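Local coordinates for CheC-like superfamily protein (Shewanella oneidensis, PDB 3H2D), which probably acts as a CheX-type phosphatase in chemotaxis signalling, removing the phosphoryl group from the response regulator CheY, at residues 93-98 with 112-117; 8-13 with 103-108; 55-60 with 127-132. All blocks are in the same frame, centred on the assembly; numbering follows the deposited sequence.

Contact 1 of 3, residues 93-98 with 112-117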
ATOM      1  N   ILE B  93      10.132  -9.841   2.445  1.00 22.22           N
ATOM      2  CA  ILE B  93       9.358 -10.878   1.751  1.00 24.05           C
ATOM      3  C   ILE B  93       8.671 -10.284   0.540  1.00 22.69           C
ATOM      4  O   ILE B  93       8.674 -10.876  -0.566  1.00 21.25           O
ATOM      5  CB  ILE B  93       8.293 -11.560   2.690  1.00 24.48           C
ATOM      6  CG1 ILE B  93       9.018 -12.369   3.772  1.00 25.16           C
ATOM      7  CG2 ILE B  93       7.330 -12.428   1.880  1.00 24.00           C
ATOM      8  CD1 ILE B  93       8.083 -12.938   4.833  1.00 25.11           C
ATOM      9  N   THR B  94       8.079  -9.099   0.717  1.00 23.15           N
ATOM     10  CA  THR B  94       7.406  -8.428  -0.401  1.00 24.07           C
ATOM     11  C   THR B  94       8.366  -8.162  -1.575  1.00 24.11           C
ATOM     12  O   THR B  94       8.014  -8.403  -2.773  1.00 23.73           O
ATOM     13  CB  THR B  94       6.760  -7.106   0.062  1.00 23.20           C
ATOM     14  OG1 THR B  94       5.821  -7.386   1.092  1.00 25.16           O
ATOM     15  CG2 THR B  94       6.041  -6.420  -1.074  1.00 21.02           C
ATOM     16  N   ASN B  95       9.564  -7.664  -1.252  1.00 23.16           N
ATOM     17  CA  ASN B  95      10.555  -7.421  -2.292  1.00 21.65           C
ATOM     18  C   ASN B  95      10.960  -8.717  -3.004  1.00 23.59           C
ATOM     19  O   ASN B  95      11.132  -8.717  -4.228  1.00 23.42           O
ATOM     20  CB  ASN B  95      11.828  -6.801  -1.732  1.00 24.47           C
ATOM     21  CG  ASN B  95      11.793  -5.322  -1.683  1.00 31.26           C
ATOM     22  OD1 ASN B  95      11.138  -4.663  -2.496  1.00 29.47           O
ATOM     23  ND2 ASN B  95      12.540  -4.756  -0.686  1.00 33.01           N
HETATM   24  N   MSE B  96      11.127  -9.816  -2.260  1.00 22.99           N
HETATM   25  CA  MSE B  96      11.543 -11.071  -2.900  1.00 25.32           C
HETATM   26  C   MSE B  96      10.438 -11.719  -3.738  1.00 24.25           C
HETATM   27  O   MSE B  96      10.732 -12.280  -4.785  1.00 21.54           O
HETATM   28  CB  MSE B  96      12.080 -12.085  -1.864  1.00 28.17           C
HETATM   29  CG  MSE B  96      13.288 -11.605  -1.173  1.00 31.46           C
HETATM   30 SE   MSE B  96      13.975 -13.064  -0.028  0.75 29.74          SE
HETATM   31  CE  MSE B  96      12.770 -12.841   1.441  1.00 24.54           C
ATOM     32  N   VAL B  97       9.180 -11.645  -3.288  1.00 21.71           N
ATOM     33  CA  VAL B  97       8.040 -12.142  -4.074  1.00 21.86           C
ATOM     34  C   VAL B  97       7.906 -11.378  -5.411  1.00 21.66           C
ATOM     35  O   VAL B  97       7.787 -11.965  -6.510  1.00 19.25           O
ATOM     36  CB  VAL B  97       6.734 -12.071  -3.245  1.00 22.83           C
ATOM     37  CG1 VAL B  97       5.467 -12.380  -4.132  1.00 22.46           C
ATOM     38  CG2 VAL B  97       6.854 -13.043  -2.067  1.00 21.97           C
ATOM     39  N   THR B  98       7.954 -10.053  -5.298  1.00 19.91           N
ATOM     40  CA  THR B  98       7.794  -9.156  -6.444  1.00 20.69           C
ATOM     41  C   THR B  98       8.969  -9.260  -7.362  1.00 21.97           C
ATOM     42  O   THR B  98       8.808  -9.298  -8.576  1.00 19.49           O
ATOM     43  CB  THR B  98       7.668  -7.703  -5.982  1.00 22.42           C
ATOM     44  OG1 THR B  98       6.674  -7.647  -4.953  1.00 25.47           O
ATOM     45  CG2 THR B  98       7.209  -6.763  -7.182  1.00 24.05           C
ATOM     46  N   PHE B 112       8.177  -5.034 -16.099  1.00 20.51           N
ATOM     47  CA  PHE B 112       7.795  -4.004 -15.115  1.00 21.32           C
ATOM     48  C   PHE B 112       8.931  -3.795 -14.152  1.00 21.43           C
ATOM     49  O   PHE B 112       9.845  -4.644 -14.019  1.00 22.23           O
ATOM     50  CB  PHE B 112       6.501  -4.338 -14.346  1.00 21.41           C
ATOM     51  CG  PHE B 112       6.621  -5.477 -13.398  1.00 22.89           C
ATOM     52  CD1 PHE B 112       7.020  -5.291 -12.086  1.00 21.95           C
ATOM     53  CD2 PHE B 112       6.284  -6.756 -13.817  1.00 23.31           C
ATOM     54  CE1 PHE B 112       7.122  -6.390 -11.204  1.00 28.41           C
ATOM     55  CE2 PHE B 112       6.379  -7.819 -12.980  1.00 24.88           C
ATOM     56  CZ  PHE B 112       6.782  -7.665 -11.673  1.00 23.27           C
ATOM     57  N   GLU B 113       8.871  -2.629 -13.494  1.00 23.16           N
ATOM     58  CA  GLU B 113       9.768  -2.249 -12.410  1.00 22.90           C
ATOM     59  C   GLU B 113       8.884  -2.114 -11.165  1.00 22.71           C
ATOM     60  O   GLU B 113       7.748  -1.632 -11.240  1.00 23.07           O
ATOM     61  CB  GLU B 113      10.422  -0.894 -12.690  1.00 25.42           C
ATOM     62  CG  GLU B 113      11.375  -0.817 -13.859  1.00 32.15           C
ATOM     63  CD  GLU B 113      12.468  -1.844 -13.762  1.00 38.68           C
ATOM     64  OE1 GLU B 113      12.902  -2.139 -12.628  1.00 44.39           O
ATOM     65  OE2 GLU B 113      12.888  -2.364 -14.830  1.00 52.85           O
HETATM   66  N   MSE B 114       9.401  -2.569 -10.035  1.00 23.28           N
HETATM   67  CA  MSE B 114       8.742  -2.406  -8.743  1.00 24.58           C
HETATM   68  C   MSE B 114       9.110  -1.072  -8.106  1.00 23.78           C
HETATM   69  O   MSE B 114      10.203  -0.543  -8.317  1.00 23.37           O
HETATM   70  CB  MSE B 114       9.128  -3.537  -7.789  1.00 23.96           C
HETATM   71  CG  MSE B 114      10.509  -3.495  -7.191  1.00 27.77           C
HETATM   72 SE   MSE B 114      10.769  -5.144  -6.095  0.75 33.63          SE
HETATM   73  CE  MSE B 114      11.007  -6.221  -7.610  1.00 26.16           C
ATOM     74  N   ALA B 115       8.186  -0.563  -7.296  1.00 23.60           N
ATOM     75  CA  ALA B 115       8.430   0.595  -6.467  1.00 23.62           C
ATOM     76  C   ALA B 115       8.993  -0.001  -5.174  1.00 25.00           C
ATOM     77  O   ALA B 115       9.770  -0.944  -5.234  1.00 26.66           O
ATOM     78  CB  ALA B 115       7.132   1.366  -6.244  1.00 23.70           C
ATOM     79  N   THR B 116       8.639   0.549  -4.018  1.00 23.49           N
ATOM     80  CA  THR B 116       9.209   0.130  -2.766  1.00 22.03           C
ATOM     81  C   THR B 116       8.084  -0.332  -1.794  1.00 20.85           C
ATOM     82  O   THR B 116       6.978   0.158  -1.855  1.00 23.53           O
ATOM     83  CB  THR B 116      10.026   1.230  -2.142  1.00 22.35           C
ATOM     84  OG1 THR B 116       9.211   2.390  -1.986  1.00 25.81           O
ATOM     85  CG2 THR B 116      11.240   1.564  -2.988  1.00 25.30           C
ATOM     86  N   PRO B 117       8.399  -1.271  -0.885  1.00 22.82           N
ATOM     87  CA  PRO B 117       7.330  -1.828  -0.090  1.00 23.42           C
ATOM     88  C   PRO B 117       6.769  -0.864   0.946  1.00 23.01           C
ATOM     89  O   PRO B 117       7.476  -0.033   1.473  1.00 21.12           O
ATOM     90  CB  PRO B 117       7.998  -2.977   0.665  1.00 25.78           C
ATOM     91  CG  PRO B 117       9.214  -3.281  -0.099  1.00 24.35           C
ATOM     92  CD  PRO B 117       9.677  -1.937  -0.578  1.00 23.36           C
TER
HETATM   93  O   HOH W   1      11.674  -2.278  -3.800  1.00 21.76           O

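Contact 2 of 3, residues 8-13 with 103-108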
ATOM      1  N   ASN B   8       0.392 -16.523 -11.107  1.00 19.91           N
ATOM      2  CA  ASN B   8       1.246 -17.684 -10.897  1.00 21.90           C
ATOM      3  C   ASN B   8       2.710 -17.362 -10.536  1.00 22.96           C
ATOM      4  O   ASN B   8       3.234 -17.951  -9.610  1.00 22.87           O
ATOM      5  CB  ASN B   8       1.162 -18.672 -12.071  1.00 24.74           C
ATOM      6  CG  ASN B   8      -0.208 -19.331 -12.179  1.00 26.26           C
ATOM      7  OD1 ASN B   8      -0.988 -19.239 -11.247  1.00 33.25           O
ATOM      8  ND2 ASN B   8      -0.491 -19.992 -13.289  1.00 26.46           N
ATOM      9  N   PRO B   9       3.373 -16.427 -11.243  1.00 22.98           N
ATOM     10  CA  PRO B   9       4.753 -16.015 -10.849  1.00 23.05           C
ATOM     11  C   PRO B   9       4.889 -15.500  -9.412  1.00 21.63           C
ATOM     12  O   PRO B   9       5.933 -15.713  -8.738  1.00 22.75           O
ATOM     13  CB  PRO B   9       5.086 -14.914 -11.855  1.00 24.11           C
ATOM     14  CG  PRO B   9       4.152 -15.110 -12.953  1.00 24.25           C
ATOM     15  CD  PRO B   9       2.932 -15.755 -12.470  1.00 23.62           C
ATOM     16  N   PHE B  10       3.845 -14.815  -8.946  1.00 20.76           N
ATOM     17  CA  PHE B  10       3.803 -14.310  -7.591  1.00 21.09           C
ATOM     18  C   PHE B  10       3.569 -15.449  -6.599  1.00 21.80           C
ATOM     19  O   PHE B  10       4.269 -15.552  -5.570  1.00 22.09           O
ATOM     20  CB  PHE B  10       2.704 -13.232  -7.468  1.00 21.17           C
ATOM     21  CG  PHE B  10       2.914 -12.047  -8.366  1.00 21.22           C
ATOM     22  CD1 PHE B  10       3.704 -10.990  -7.954  1.00 22.43           C
ATOM     23  CD2 PHE B  10       2.358 -12.007  -9.654  1.00 21.30           C
ATOM     24  CE1 PHE B  10       3.910  -9.864  -8.801  1.00 23.34           C
ATOM     25  CE2 PHE B  10       2.573 -10.923 -10.499  1.00 25.70           C
ATOM     26  CZ  PHE B  10       3.359  -9.840 -10.067  1.00 24.39           C
ATOM     27  N   LEU B  11       2.617 -16.313  -6.920  1.00 22.30           N
ATOM     28  CA  LEU B  11       2.367 -17.572  -6.173  1.00 25.27           C
ATOM     29  C   LEU B  11       3.654 -18.384  -5.999  1.00 22.86           C
ATOM     30  O   LEU B  11       4.003 -18.800  -4.893  1.00 22.96           O
ATOM     31  CB  LEU B  11       1.335 -18.385  -6.936  1.00 25.62           C
ATOM     32  CG  LEU B  11       1.046 -19.858  -6.621  1.00 32.19           C
ATOM     33  CD1 LEU B  11       0.853 -20.045  -5.160  1.00 34.23           C
ATOM     34  CD2 LEU B  11      -0.216 -20.293  -7.397  1.00 29.44           C
ATOM     35  N   GLN B  12       4.339 -18.638  -7.113  1.00 23.02           N
ATOM     36  CA  GLN B  12       5.525 -19.494  -7.088  1.00 25.30           C
ATOM     37  C   GLN B  12       6.620 -18.853  -6.232  1.00 23.68           C
ATOM     38  O   GLN B  12       7.284 -19.519  -5.447  1.00 23.98           O
ATOM     39  CB  GLN B  12       5.991 -19.726  -8.515  1.00 25.27           C
ATOM     40  CG  GLN B  12       4.986 -20.564  -9.348  1.00 31.27           C
ATOM     41  CD  GLN B  12       5.175 -20.474 -10.894  1.00 33.64           C
ATOM     42  OE1 GLN B  12       6.185 -19.933 -11.410  1.00 33.79           O
ATOM     43  NE2 GLN B  12       4.175 -21.019 -11.636  1.00 35.69           N
ATOM     44  N   SER B  13       6.782 -17.542  -6.385  1.00 21.37           N
ATOM     45  CA  SER B  13       7.817 -16.832  -5.663  1.00 21.11           C
ATOM     46  C   SER B  13       7.539 -16.843  -4.152  1.00 22.62           C
ATOM     47  O   SER B  13       8.473 -16.999  -3.382  1.00 21.37           O
ATOM     48  CB  SER B  13       8.031 -15.392  -6.202  1.00 23.04           C
ATOM     49  OG  SER B  13       8.358 -15.456  -7.580  1.00 25.69           O
ATOM     50  N   ASN B 103      11.358 -11.343 -12.442  1.00 17.56           N
ATOM     51  CA  ASN B 103      12.239 -12.212 -13.189  1.00 18.63           C
ATOM     52  C   ASN B 103      11.488 -13.213 -14.090  1.00 17.42           C
ATOM     53  O   ASN B 103      11.781 -13.321 -15.267  1.00 16.55           O
ATOM     54  CB  ASN B 103      13.147 -12.997 -12.252  1.00 17.23           C
ATOM     55  CG  ASN B 103      14.187 -13.788 -12.999  1.00 20.24           C
ATOM     56  OD1 ASN B 103      14.869 -13.277 -13.894  1.00 19.12           O
ATOM     57  ND2 ASN B 103      14.312 -15.028 -12.646  1.00 17.16           N
ATOM     58  N   LEU B 104      10.578 -13.960 -13.481  1.00 16.97           N
ATOM     59  CA  LEU B 104       9.774 -14.942 -14.209  1.00 18.37           C
ATOM     60  C   LEU B 104       8.931 -14.327 -15.361  1.00 18.53           C
ATOM     61  O   LEU B 104       8.928 -14.847 -16.473  1.00 18.27           O
ATOM     62  CB  LEU B 104       8.864 -15.666 -13.202  1.00 18.16           C
ATOM     63  CG  LEU B 104       9.579 -16.597 -12.214  1.00 21.13           C
ATOM     64  CD1 LEU B 104       8.587 -17.090 -11.124  1.00 24.21           C
ATOM     65  CD2 LEU B 104      10.282 -17.757 -12.948  1.00 23.62           C
ATOM     66  N   LEU B 105       8.206 -13.242 -15.070  1.00 18.71           N
ATOM     67  CA  LEU B 105       7.468 -12.471 -16.087  1.00 17.62           C
ATOM     68  C   LEU B 105       8.346 -11.829 -17.177  1.00 17.76           C
ATOM     69  O   LEU B 105       7.998 -11.833 -18.357  1.00 15.09           O
ATOM     70  CB  LEU B 105       6.558 -11.413 -15.390  1.00 15.95           C
ATOM     71  CG  LEU B 105       5.327 -12.026 -14.720  1.00 21.57           C
ATOM     72  CD1 LEU B 105       4.733 -11.047 -13.682  1.00 18.42           C
ATOM     73  CD2 LEU B 105       4.276 -12.506 -15.768  1.00 23.56           C
ATOM     74  N   GLY B 106       9.517 -11.328 -16.805  1.00 17.22           N
ATOM     75  CA  GLY B 106      10.473 -10.799 -17.788  1.00 17.21           C
ATOM     76  C   GLY B 106      10.930 -11.833 -18.781  1.00 17.51           C
ATOM     77  O   GLY B 106      11.047 -11.527 -20.000  1.00 20.23           O
ATOM     78  N   GLN B 107      11.144 -13.066 -18.328  1.00 17.69           N
ATOM     79  CA  GLN B 107      11.480 -14.181 -19.237  1.00 21.66           C
ATOM     80  C   GLN B 107      10.379 -14.451 -20.254  1.00 20.85           C
ATOM     81  O   GLN B 107      10.639 -14.993 -21.331  1.00 24.46           O
ATOM     82  CB  GLN B 107      11.739 -15.481 -18.455  1.00 22.64           C
ATOM     83  CG  GLN B 107      12.945 -15.442 -17.591  1.00 24.63           C
ATOM     84  CD  GLN B 107      13.055 -16.618 -16.570  1.00 29.43           C
ATOM     85  OE1 GLN B 107      12.112 -17.407 -16.357  1.00 37.87           O
ATOM     86  NE2 GLN B 107      14.227 -16.714 -15.932  1.00 35.82           N
ATOM     87  N   LYS B 108       9.155 -14.095 -19.906  1.00 20.92           N
ATOM     88  CA  LYS B 108       8.009 -14.220 -20.799  1.00 20.68           C
ATOM     89  C   LYS B 108       7.611 -12.929 -21.532  1.00 19.24           C
ATOM     90  O   LYS B 108       6.509 -12.845 -22.070  1.00 22.38           O
ATOM     91  CB  LYS B 108       6.816 -14.733 -20.024  1.00 20.86           C
ATOM     92  CG  LYS B 108       6.966 -16.173 -19.602  1.00 23.55           C
ATOM     93  CD  LYS B 108       5.777 -16.595 -18.756  1.00 27.34           C
ATOM     94  CE  LYS B 108       5.817 -18.054 -18.372  1.00 27.07           C
ATOM     95  NZ  LYS B 108       4.427 -18.595 -18.219  1.00 30.35           N
TER

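Contact 3 of 3, residues 55-60 with 127-132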
ATOM      1  N   LYS B  55       0.544  -0.890 -15.526  1.00 31.30           N
ATOM      2  CA  LYS B  55       0.726  -0.522 -14.138  1.00 28.51           C
ATOM      3  C   LYS B  55      -0.167  -1.355 -13.225  1.00 26.43           C
ATOM      4  O   LYS B  55      -1.245  -1.790 -13.598  1.00 23.33           O
ATOM      5  CB  LYS B  55       0.562   0.969 -13.901  1.00 30.13           C
ATOM      6  CG  LYS B  55      -0.764   1.584 -14.179  1.00 33.01           C
ATOM      7  CD  LYS B  55      -0.771   3.099 -13.890  1.00 31.71           C
ATOM      8  CE  LYS B  55       0.254   3.856 -14.728  1.00 37.54           C
ATOM      9  NZ  LYS B  55       0.106   5.312 -14.526  1.00 38.75           N
ATOM     10  N   GLY B  56       0.300  -1.579 -12.011  1.00 24.06           N
ATOM     11  CA  GLY B  56      -0.518  -2.324 -11.099  1.00 23.23           C
ATOM     12  C   GLY B  56      -0.006  -2.377  -9.710  1.00 23.57           C
ATOM     13  O   GLY B  56       0.882  -1.624  -9.334  1.00 21.87           O
ATOM     14  N   SER B  57      -0.564  -3.331  -8.979  1.00 21.51           N
ATOM     15  CA  SER B  57      -0.395  -3.391  -7.540  1.00 23.32           C
ATOM     16  C   SER B  57      -0.391  -4.830  -7.073  1.00 22.49           C
ATOM     17  O   SER B  57      -1.068  -5.675  -7.651  1.00 22.76           O
ATOM     18  CB  SER B  57      -1.562  -2.628  -6.856  1.00 22.57           C
ATOM     19  OG  SER B  57      -2.852  -3.035  -7.375  1.00 24.09           O
ATOM     20  N   LEU B  58       0.410  -5.093  -6.038  1.00 24.19           N
ATOM     21  CA  LEU B  58       0.477  -6.373  -5.335  1.00 22.33           C
ATOM     22  C   LEU B  58       0.328  -6.144  -3.834  1.00 21.63           C
ATOM     23  O   LEU B  58       0.908  -5.219  -3.299  1.00 22.95           O
ATOM     24  CB  LEU B  58       1.839  -7.005  -5.561  1.00 22.23           C
ATOM     25  CG  LEU B  58       2.243  -8.196  -4.695  1.00 25.40           C
ATOM     26  CD1 LEU B  58       1.327  -9.396  -4.996  1.00 28.57           C
ATOM     27  CD2 LEU B  58       3.693  -8.528  -4.967  1.00 30.56           C
ATOM     28  N   SER B  59      -0.484  -6.979  -3.189  1.00 22.91           N
ATOM     29  CA  SER B  59      -0.577  -7.050  -1.712  1.00 20.58           C
ATOM     30  C   SER B  59      -0.404  -8.495  -1.252  1.00 21.23           C
ATOM     31  O   SER B  59      -0.912  -9.421  -1.873  1.00 22.07           O
ATOM     32  CB  SER B  59      -1.873  -6.447  -1.139  1.00 22.41           C
ATOM     33  OG  SER B  59      -3.030  -7.126  -1.566  1.00 21.99           O
ATOM     34  N   ILE B  60       0.344  -8.670  -0.167  1.00 22.69           N
ATOM     35  CA  ILE B  60       0.513  -9.966   0.472  1.00 22.42           C
ATOM     36  C   ILE B  60       0.091  -9.747   1.926  1.00 22.80           C
ATOM     37  O   ILE B  60       0.728  -9.018   2.638  1.00 23.61           O
ATOM     38  CB  ILE B  60       1.975 -10.450   0.435  1.00 21.53           C
ATOM     39  CG1 ILE B  60       2.556 -10.420  -0.982  1.00 25.04           C
ATOM     40  CG2 ILE B  60       2.137 -11.868   1.002  1.00 25.40           C
ATOM     41  CD1 ILE B  60       4.128 -10.596  -0.965  1.00 26.36           C
ATOM     42  N   ILE B 127      -7.536  -4.953   2.235  1.00 23.64           N
ATOM     43  CA  ILE B 127      -6.932  -4.161   1.163  1.00 26.00           C
ATOM     44  C   ILE B 127      -7.862  -4.206  -0.051  1.00 26.51           C
ATOM     45  O   ILE B 127      -8.368  -5.274  -0.425  1.00 27.05           O
ATOM     46  CB  ILE B 127      -5.517  -4.698   0.744  1.00 28.03           C
ATOM     47  CG1 ILE B 127      -4.615  -5.059   1.980  1.00 30.62           C
ATOM     48  CG2 ILE B 127      -4.811  -3.694  -0.213  1.00 26.42           C
ATOM     49  CD1 ILE B 127      -4.162  -3.903   2.824  1.00 29.59           C
ATOM     50  N   SER B 128      -8.090  -3.052  -0.666  1.00 24.64           N
ATOM     51  CA  SER B 128      -8.855  -2.932  -1.872  1.00 26.27           C
ATOM     52  C   SER B 128      -7.960  -2.284  -2.937  1.00 26.15           C
ATOM     53  O   SER B 128      -7.447  -1.168  -2.726  1.00 25.55           O
ATOM     54  CB  SER B 128     -10.068  -2.073  -1.605  1.00 28.12           C
ATOM     55  OG  SER B 128     -10.732  -1.761  -2.817  1.00 37.13           O
ATOM     56  N   HIS B 129      -7.778  -2.992  -4.050  1.00 24.95           N
ATOM     57  CA  HIS B 129      -6.995  -2.502  -5.214  1.00 22.06           C
ATOM     58  C   HIS B 129      -7.907  -1.740  -6.129  1.00 22.07           C
ATOM     59  O   HIS B 129      -8.964  -2.267  -6.508  1.00 24.09           O
ATOM     60  CB  HIS B 129      -6.406  -3.678  -5.981  1.00 23.80           C
ATOM     61  CG  HIS B 129      -5.390  -4.451  -5.219  1.00 26.15           C
ATOM     62  ND1 HIS B 129      -4.093  -4.590  -5.653  1.00 27.13           N
ATOM     63  CD2 HIS B 129      -5.460  -5.061  -4.015  1.00 22.61           C
ATOM     64  CE1 HIS B 129      -3.422  -5.313  -4.775  1.00 27.89           C
ATOM     65  NE2 HIS B 129      -4.217  -5.582  -3.754  1.00 21.26           N
ATOM     66  N   LYS B 130      -7.498  -0.531  -6.509  1.00 21.51           N
ATOM     67  CA  LYS B 130      -8.343   0.374  -7.257  1.00 24.17           C
ATOM     68  C   LYS B 130      -7.989   0.521  -8.725  1.00 27.18           C
ATOM     69  O   LYS B 130      -8.658   1.256  -9.418  1.00 27.07           O
ATOM     70  CB  LYS B 130      -8.445   1.745  -6.547  1.00 24.10           C
ATOM     71  CG  LYS B 130      -8.893   1.615  -5.105  1.00 24.36           C
ATOM     72  CD  LYS B 130     -10.393   1.196  -5.021  1.00 24.26           C
ATOM     73  CE  LYS B 130     -10.872   1.219  -3.573  1.00 26.71           C
ATOM     74  NZ  LYS B 130     -12.273   0.752  -3.345  1.00 23.03           N
ATOM     75  N   ALA B 131      -6.998  -0.199  -9.232  1.00 30.50           N
ATOM     76  CA  ALA B 131      -6.743  -0.193 -10.693  1.00 32.10           C
ATOM     77  C   ALA B 131      -8.011  -0.494 -11.502  1.00 32.32           C
ATOM     78  O   ALA B 131      -8.907  -1.191 -11.041  1.00 33.38           O
ATOM     79  CB  ALA B 131      -5.652  -1.210 -11.087  1.00 30.64           C
ATOM     80  N   ASN B 132      -8.070   0.025 -12.717  1.00 34.45           N
ATOM     81  CA  ASN B 132      -9.152  -0.319 -13.622  1.00 35.07           C
ATOM     82  C   ASN B 132      -8.663  -1.531 -14.387  1.00 35.85           C
ATOM     83  O   ASN B 132      -8.133  -1.407 -15.498  1.00 36.71           O
ATOM     84  CB  ASN B 132      -9.468   0.827 -14.597  1.00 34.53           C
ATOM     85  CG  ASN B 132     -10.501   0.426 -15.646  1.00 37.48           C
TER
HETATM   86  O   HOH W   2      -4.471  -0.890  -7.905  1.00 26.56           O

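Contact 1 of 3, residues 93-98 with 112-117
Pro117 brings its CG, with CD beside it, up against the flat side of the Asn95 amide, the two side chains crossing at about a right angle; OD1 of Asn95 is 3.4 Å from CG of Pro117. The same oxygen sits 3.6 Å from SE of Met114, a selenomethionine in this crystal. Thr98, one turn further along the helix, presents its methyl: CG2 of Thr98 lies 3.8 Å from CB of Met114 and 4.0 Å from CE1 of Phe112, arriving at the edge of that ring. Met114 bends at chi3 (76°), which turns its CE in against the helix, 3.7 Å from C of Thr98.

Around this shell come the polar ties. A water donates to OD1 of Asn95 at 2.8 Å and to O of Ala115 at 2.7 Å. OG1 of Thr98 donates a hydrogen bond to O of Thr94, from the opposite face of the carbonyl plane to the backbone N-H of Thr98. Thr94 itself bonds back to Val90, while O of Met114 accepts from NZ of Lys55 of the second subunit.

An asparagine on this long helix, followed 22 residues on by the proline it packs against, fits the pattern of CheC/CheX phosphatases, so Asn95 is probably the active-site asparagine. With OD1 taking a water proton and Pro117 and Met114 limiting its turning, the amide probably keeps a set orientation.

Contact 2 of 3, residues 8-13 with 103-108
CG of Pro9 packs on the branch point of Leu105, 3.7 Å from CG of Leu105, and the two side chains cross at about a right angle. The apolar packing spreads from there. CB of Pro9 meets CB of Leu104 at 4.1 Å, and CD1 of Leu105 approaches the far end of Phe10, 3.8 Å from CE2 of Phe10. Leu105 thus forks: CD2 turns to Pro9 and CD1 to Phe10, while Phe6, Tyr110 and Phe112 close round it and Ala101, a turn back on its helix, touches Pro9 and Phe10. An alanine in place of Leu105 would probably open a gap between the Pro9 ring and the end of Phe10, leaving both without their shared partner.

A second group sets methyl against oxygen. With CG anti to the carbonyl carbon (chi1 -69°) and CD1 anti to CA (chi2 171°), Leu104 carries CD1 out toward helix 8-21, 3.7 Å from OE1 of Gln12 and 3.8 Å from O of Pro9, with OG of Ser13 close by.

The hydrogen bonds stay within each helix. On helix 8-21, O of Pro9 accepts both from N of Ser13 and from OG of Ser13, the hydroxyl at 2.7 Å and almost in line with the carbonyl bond.

The helices run roughly antiparallel, at 142° between their short segments. O of Pro9 is already satisfied by two donors from Ser13, so the methyl of Leu104 can lie against it at little polar cost, and the joint between the amino-terminal helix and the end of helix 84-107 relies on hydrocarbon fit.

Contact 3 of 3, residues 55-60 with 127-132
His129 reaches across to strand 55-60 and is held by two serines. Its CB starts the approach, 3.9 Å from OG of Ser57, and the ring atom CG keeps to the same hydroxyl. At ND1 the contact tightens to a hydrogen bond, 2.6 Å to OG of Ser57. CE1, between the two nitrogens, is 4.0 Å from C of Leu58. CD2 faces the other hydroxyl, 4.0 Å from OG of Ser59, and NE2 ends the path with a second hydrogen bond, 2.9 Å to OG of Ser59.

Both serines hold OG between the backbone N and the carbonyl carbon (chi1 49° and 63°), which turns the hydroxyls to the two ring nitrogens, near the ring plane, and fixes how the buried imidazole is turned. Strand 125-129 lies over the sheet face away from helix 84-107, and Ile127 to His129 pair antiparallel with a strand of the second subunit, so beta structure is continuous across the interface. CG2 of Ile127 lies 4.1 Å from OG of Ser59.

The Ser57 hydroxyl also shares a water, 2.7 Å from OG of Ser57, that accepts from N of Ala131. Met118 of the second subunit packs on His129, and Lys130 makes a salt bridge to Asp88 of that subunit.

The six segments come in the order 8-13, 55-60, 93-98, 103-108, 112-117, 127-132, so contact 2 crosses the other two along the chain while contact 1 nests inside contact 3. Helix 84-107 serves contacts 1 and 2, whose centres are about 12 Å apart; Phe112 of the first touches Leu105 of the second. Contact 3 lies about 13 Å from contact 1 and about 17 Å from contact 2, centre to centre, on the other face of the sheet. Leu58, on the strand of contact 3 but facing the helices, packs on Thr98 of contact 1 and Phe10 of contact 2, which joins all three. Contacts 1 and 3 both meet the second subunit, which places the probable active-site helix close to the dimer interface.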